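Local atomic coordinates of pantothenate synthetase (Francisella tularensis subsp. tularensis, PDB entry 3N8H), a protein that probably catalyses the ATP-dependent condensation of pantoate with beta-alanine to pantothenate, by way of a pantoyl-adenylate intermediate, in coenzyme A biosynthesis. Residues A[199-202]-A[203-207]; A[215-218]-A[219-222]. All blocks are in the same frame, centred on the assembly; numbering follows the deposited sequence.

Contact 1 (A[199-202]-A[203-207]); sequences IEIA and NKIYE
The ring of Y206 meets the preceding turn of helix at its edge. The carbonyl oxygen of A202 lies in the ring plane, with A202 O 3.5 Å from Y206 CD2. The same oxygen accepts the backbone N-H of Y206. Outside the segments, the Y206 side chain touches P186. The side-chain amide of N203 is the second flat group. It sits beside I199, and the two side chains point the same way. N203 ND2 comes within 3.8 Å of I199 CG2. N203 CG lies beside its own backbone N (chi1 -69°), which keeps the amide close to the carbonyl of I199. The angle from ND2 to that oxygen is too poor for a hydrogen bond. I199 O is instead taken by the backbone N of N203 at 3.0 Å. N203 OD1 is held by S183, and Y206 OH by D254.

These residues form the middle of helix 196-210, with i to i+4 backbone bonds throughout. I205 N to I201 O is 3.0 Å. E200 and K204 run alongside each other on another side of the helix. Their salt bridge is long, with E200 OE2 3.9 Å from K204 NZ. The lysine chain bends at chi3 (-67°), which brings K204 CE to 3.7 Å from I201 CA. I201, A202 and I205 all touch I247, so this face packs the helix on strand 240-247 of the antiparallel sheet.

The chemistry is that of an amphipathic helix. An apolar face lies on the sheet, N203 and Y206 bond to other parts of the chain, and the long E200-K204 pair probably adds only a modest electrostatic attraction.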
ATOM      1  N   ILE A 199     -29.853 -13.062  21.496  1.00 41.69           N
ATOM      2  CA  ILE A 199     -30.624 -13.165  20.263  1.00 37.76           C
ATOM      3  C   ILE A 199     -31.950 -12.425  20.376  1.00 37.75           C
ATOM      4  O   ILE A 199     -32.405 -11.808  19.417  1.00 42.46           O
ATOM      5  CB  ILE A 199     -30.917 -14.653  19.909  1.00 52.70           C
ATOM      6  CG1 ILE A 199     -29.624 -15.381  19.536  1.00 61.43           C
ATOM      7  CG2 ILE A 199     -31.913 -14.745  18.772  1.00 52.79           C
ATOM      8  CD1 ILE A 199     -28.928 -14.798  18.323  1.00 67.07           C
ATOM      9  N   GLU A 200     -32.584 -12.496  21.545  1.00 38.44           N
ATOM     10  CA  GLU A 200     -33.907 -11.902  21.706  1.00 39.86           C
ATOM     11  C   GLU A 200     -33.800 -10.378  21.861  1.00 41.68           C
ATOM     12  O   GLU A 200     -34.672  -9.618  21.427  1.00 45.55           O
ATOM     13  CB  GLU A 200     -34.659 -12.526  22.889  1.00 61.56           C
ATOM     14  CG  GLU A 200     -34.052 -12.222  24.261  1.00 83.28           C
ATOM     15  CD  GLU A 200     -35.078 -12.212  25.388  1.00102.91           C
ATOM     16  OE1 GLU A 200     -34.763 -12.730  26.484  1.00104.93           O
ATOM     17  OE2 GLU A 200     -36.197 -11.684  25.181  1.00111.01           O
ATOM     18  N   ILE A 201     -32.718  -9.933  22.475  1.00 35.08           N
ATOM     19  CA  ILE A 201     -32.429  -8.509  22.519  1.00 35.89           C
ATOM     20  C   ILE A 201     -32.177  -8.013  21.096  1.00 41.97           C
ATOM     21  O   ILE A 201     -32.710  -6.993  20.684  1.00 40.40           O
ATOM     22  CB  ILE A 201     -31.215  -8.247  23.380  1.00 32.45           C
ATOM     23  CG1 ILE A 201     -31.538  -8.650  24.829  1.00 42.16           C
ATOM     24  CG2 ILE A 201     -30.790  -6.777  23.273  1.00 36.40           C
ATOM     25  CD1 ILE A 201     -30.312  -8.620  25.727  1.00 45.08           C
ATOM     26  N   ALA A 202     -31.363  -8.740  20.343  1.00 39.18           N
ATOM     27  CA  ALA A 202     -31.074  -8.323  18.980  1.00 35.14           C
ATOM     28  C   ALA A 202     -32.376  -8.152  18.200  1.00 45.29           C
ATOM     29  O   ALA A 202     -32.569  -7.137  17.530  1.00 40.62           O
ATOM     30  CB  ALA A 202     -30.136  -9.316  18.294  1.00 36.76           C
ATOM     31  N   ASN A 203     -33.279  -9.131  18.301  1.00 49.95           N
ATOM     32  CA  ASN A 203     -34.572  -9.060  17.596  1.00 44.70           C
ATOM     33  C   ASN A 203     -35.451  -7.877  18.039  1.00 43.81           C
ATOM     34  O   ASN A 203     -36.091  -7.229  17.208  1.00 45.46           O
ATOM     35  CB  ASN A 203     -35.350 -10.380  17.710  1.00 43.02           C
ATOM     36  CG  ASN A 203     -34.692 -11.535  16.934  1.00 51.90           C
ATOM     37  OD1 ASN A 203     -34.016 -11.333  15.911  1.00 51.44           O
ATOM     38  ND2 ASN A 203     -34.909 -12.755  17.418  1.00 52.83           N
ATOM     39  N   LYS A 204     -35.485  -7.600  19.339  1.00 40.75           N
ATOM     40  CA  LYS A 204     -36.175  -6.420  19.853  1.00 44.17           C
ATOM     41  C   LYS A 204     -35.631  -5.111  19.269  1.00 39.26           C
ATOM     42  O   LYS A 204     -36.394  -4.209  18.954  1.00 47.69           O
ATOM     43  CB  LYS A 204     -36.128  -6.363  21.385  1.00 51.52           C
ATOM     44  CG  LYS A 204     -37.072  -7.333  22.077  1.00 67.78           C
ATOM     45  CD  LYS A 204     -36.992  -7.225  23.602  1.00 75.88           C
ATOM     46  CE  LYS A 204     -35.637  -7.691  24.126  1.00 75.54           C
ATOM     47  NZ  LYS A 204     -35.626  -7.851  25.602  1.00 73.44           N
ATOM     48  N   ILE A 205     -34.317  -5.000  19.162  0.70 30.97           N
ATOM     49  CA  ILE A 205     -33.714  -3.834  18.538  0.70 36.28           C
ATOM     50  C   ILE A 205     -34.298  -3.628  17.128  0.70 38.45           C
ATOM     51  O   ILE A 205     -34.646  -2.505  16.744  0.70 35.02           O
ATOM     52  CB  ILE A 205     -32.172  -3.972  18.439  0.70 40.27           C
ATOM     53  CG1 ILE A 205     -31.518  -3.893  19.824  0.70 42.47           C
ATOM     54  CG2 ILE A 205     -31.578  -2.902  17.496  0.70 33.56           C
ATOM     55  CD1 ILE A 205     -30.008  -4.136  19.795  0.70 30.62           C
ATOM     56  N   TYR A 206     -34.399  -4.716  16.359  1.00 30.66           N
ATOM     57  CA  TYR A 206     -34.864  -4.612  14.983  1.00 37.76           C
ATOM     58  C   TYR A 206     -36.384  -4.461  14.845  1.00 38.28           C
ATOM     59  O   TYR A 206     -36.878  -3.998  13.811  1.00 33.88           O
ATOM     60  CB  TYR A 206     -34.276  -5.722  14.114  1.00 34.01           C
ATOM     61  CG  TYR A 206     -32.911  -5.307  13.673  1.00 32.43           C
ATOM     62  CD1 TYR A 206     -32.702  -4.747  12.416  1.00 32.90           C
ATOM     63  CD2 TYR A 206     -31.839  -5.374  14.553  1.00 29.70           C
ATOM     64  CE1 TYR A 206     -31.437  -4.312  12.034  1.00 33.40           C
ATOM     65  CE2 TYR A 206     -30.587  -4.936  14.187  1.00 33.54           C
ATOM     66  CZ  TYR A 206     -30.396  -4.406  12.926  1.00 31.30           C
ATOM     67  OH  TYR A 206     -29.144  -3.977  12.592  1.00 28.72           O
ATOM     68  N   GLU A 207     -37.107  -4.812  15.904  1.00 32.44           N
ATOM     69  CA  GLU A 207     -38.537  -4.591  15.946  1.00 40.65           C
ATOM     70  C   GLU A 207     -38.737  -3.094  16.124  1.00 39.22           C
ATOM     71  O   GLU A 207     -39.649  -2.498  15.568  1.00 38.80           O
ATOM     72  CB  GLU A 207     -39.136  -5.362  17.123  1.00 53.26           C
ATOM     73  CG  GLU A 207     -40.651  -5.453  17.137  1.00 77.12           C
ATOM     74  CD  GLU A 207     -41.163  -6.383  18.237  1.00 90.78           C
ATOM     75  OE1 GLU A 207     -42.040  -5.949  19.020  1.00 94.20           O
ATOM     76  OE2 GLU A 207     -40.686  -7.543  18.319  1.00 90.38           O
TER

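Contact 2 (A[215-218]-A[219-222]); sequences SNLE and ELTN
L217 O is gripped twice by T221 in the first turn of helix 217-225, just after its N-cap, N216. The hydroxyl T221 OG1 donates to L217 O at 2.7 Å, and the backbone T221 N donates to it at 2.8 Å. The two donors reach the oxygen from opposite faces of its carbonyl plane. T221 OG1 lies beside its own backbone N, within range of the carbonyl one turn back. The cap itself is a side-chain bond. N216 OD1 accepts the N-H of E219, with E219 N at 3.2 Å. The bond is nearly straight at the hydrogen (165°), but the donor stands above the amide carbonyl plane. N216 CG is turned anti to the backbone N (chi1 -175°), which brings the amide round to this N-H. The N216 and E219 side chains cross at about a right angle, while their amide and carboxylate planes are only 27° apart. N216 ND2 is 3.1 Å from E219 CD, but neither carboxylate oxygen takes a hydrogen bond from it, so this is packing.

L217 and L220 both rest on I234 of strand 230-237. E218 and N222 lie one turn apart. The bond from N222 ND2 to E218 OE2 is weak, at 3.3 Å.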
ATOM      1  N   SER A 215     -36.601  10.292  12.880  1.00 39.20           N
ATOM      2  CA  SER A 215     -36.665  11.753  12.968  1.00 47.14           C
ATOM      3  C   SER A 215     -36.034  12.233  14.271  1.00 49.83           C
ATOM      4  O   SER A 215     -35.750  13.419  14.445  1.00 53.55           O
ATOM      5  CB  SER A 215     -38.114  12.223  12.907  1.00 41.12           C
ATOM      6  OG  SER A 215     -38.848  11.712  14.004  1.00 44.23           O
ATOM      7  N   ASN A 216     -35.850  11.303  15.202  1.00 41.82           N
ATOM      8  CA  ASN A 216     -35.289  11.639  16.500  1.00 47.07           C
ATOM      9  C   ASN A 216     -34.372  10.518  16.992  1.00 43.82           C
ATOM     10  O   ASN A 216     -34.822   9.579  17.649  1.00 41.55           O
ATOM     11  CB  ASN A 216     -36.394  11.916  17.514  1.00 41.07           C
ATOM     12  CG  ASN A 216     -35.850  12.388  18.848  1.00 50.56           C
ATOM     13  OD1 ASN A 216     -34.653  12.327  19.099  1.00 57.80           O
ATOM     14  ND2 ASN A 216     -36.731  12.870  19.705  1.00 64.93           N
ATOM     15  N   LEU A 217     -33.083  10.632  16.677  1.00 40.08           N
ATOM     16  CA  LEU A 217     -32.131   9.580  17.023  1.00 38.35           C
ATOM     17  C   LEU A 217     -31.887   9.475  18.527  1.00 43.84           C
ATOM     18  O   LEU A 217     -31.549   8.415  19.037  1.00 42.97           O
ATOM     19  CB  LEU A 217     -30.836   9.781  16.268  1.00 33.95           C
ATOM     20  CG  LEU A 217     -31.021   9.887  14.748  1.00 30.88           C
ATOM     21  CD1 LEU A 217     -29.686  10.143  14.072  1.00 37.81           C
ATOM     22  CD2 LEU A 217     -31.689   8.631  14.183  1.00 35.76           C
ATOM     23  N   GLU A 218     -32.108  10.572  19.235  1.00 45.56           N
ATOM     24  CA  GLU A 218     -31.989  10.597  20.686  1.00 50.77           C
ATOM     25  C   GLU A 218     -32.968   9.643  21.364  1.00 42.06           C
ATOM     26  O   GLU A 218     -32.591   8.836  22.213  1.00 43.87           O
ATOM     27  CB  GLU A 218     -32.237  12.022  21.178  1.00 58.02           C
ATOM     28  CG  GLU A 218     -31.235  12.523  22.198  1.00 74.85           C
ATOM     29  CD  GLU A 218     -31.780  12.481  23.609  1.00 84.04           C
ATOM     30  OE1 GLU A 218     -31.789  13.539  24.283  1.00 74.56           O
ATOM     31  OE2 GLU A 218     -32.216  11.388  24.036  1.00 93.05           O
ATOM     32  N   GLU A 219     -34.241   9.757  21.017  1.00 37.11           N
ATOM     33  CA  GLU A 219     -35.262   8.877  21.586  1.00 35.90           C
ATOM     34  C   GLU A 219     -35.058   7.445  21.083  1.00 40.26           C
ATOM     35  O   GLU A 219     -35.345   6.485  21.797  1.00 40.77           O
ATOM     36  CB  GLU A 219     -36.663   9.353  21.208  1.00 57.96           C
ATOM     37  CG  GLU A 219     -37.118  10.586  21.962  1.00 87.97           C
ATOM     38  CD  GLU A 219     -38.504  11.040  21.535  1.00108.06           C
ATOM     39  OE1 GLU A 219     -39.055  10.437  20.584  1.00111.88           O
ATOM     40  OE2 GLU A 219     -39.038  11.999  22.147  1.00113.77           O
ATOM     41  N   LEU A 220     -34.546   7.308  19.856  0.91 34.20           N
ATOM     42  CA  LEU A 220     -34.335   5.986  19.276  0.91 38.41           C
ATOM     43  C   LEU A 220     -33.184   5.302  20.010  0.91 38.28           C
ATOM     44  O   LEU A 220     -33.202   4.095  20.232  0.91 38.35           O
ATOM     45  CB  LEU A 220     -34.060   6.087  17.764  0.91 37.11           C
ATOM     46  CG  LEU A 220     -33.670   4.813  17.000  0.91 35.96           C
ATOM     47  CD1 LEU A 220     -34.652   3.682  17.321  0.91 33.86           C
ATOM     48  CD2 LEU A 220     -33.626   5.066  15.484  0.91 33.56           C
ATOM     49  N   THR A 221     -32.185   6.093  20.382  1.00 38.64           N
ATOM     50  CA  THR A 221     -31.038   5.575  21.102  1.00 39.34           C
ATOM     51  C   THR A 221     -31.532   5.047  22.459  1.00 38.73           C
ATOM     52  O   THR A 221     -31.181   3.949  22.877  1.00 38.91           O
ATOM     53  CB  THR A 221     -29.927   6.651  21.261  1.00 41.09           C
ATOM     54  OG1 THR A 221     -29.398   6.983  19.969  1.00 39.34           O
ATOM     55  CG2 THR A 221     -28.779   6.133  22.106  1.00 39.49           C
ATOM     56  N   ASN A 222     -32.377   5.822  23.120  1.00 36.29           N
ATOM     57  CA  ASN A 222     -32.933   5.407  24.415  1.00 34.65           C
ATOM     58  C   ASN A 222     -33.736   4.118  24.312  1.00 40.92           C
ATOM     59  O   ASN A 222     -33.692   3.294  25.212  1.00 40.67           O
ATOM     60  CB  ASN A 222     -33.800   6.513  25.009  1.00 38.05           C
ATOM     61  CG  ASN A 222     -32.997   7.747  25.388  1.00 44.22           C
ATOM     62  OD1 ASN A 222     -31.769   7.700  25.489  1.00 50.63           O
ATOM     63  ND2 ASN A 222     -33.691   8.866  25.586  1.00 47.87           N
TER

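In the fold
Contacts 1 and 2 lie on two successive helices, 196-210 and 217-225. Both helices pack on neighbouring strands of the same three-stranded antiparallel sheet. The contact centres are about 17 Å apart and the two do not touch. Contact 1 is mid-helix and partly buried. N203 and Y206 bond to residues elsewhere in the chain, while E200 and K204 form a long pair within the helix. Y206 comes to about 10 Å (side chain to ligand) from the bound AMP. Contact 2 is a surface helix start, away from the annotated sites. Its N216 cap serves a first-turn N-H, as expected where such groups lack helical partners.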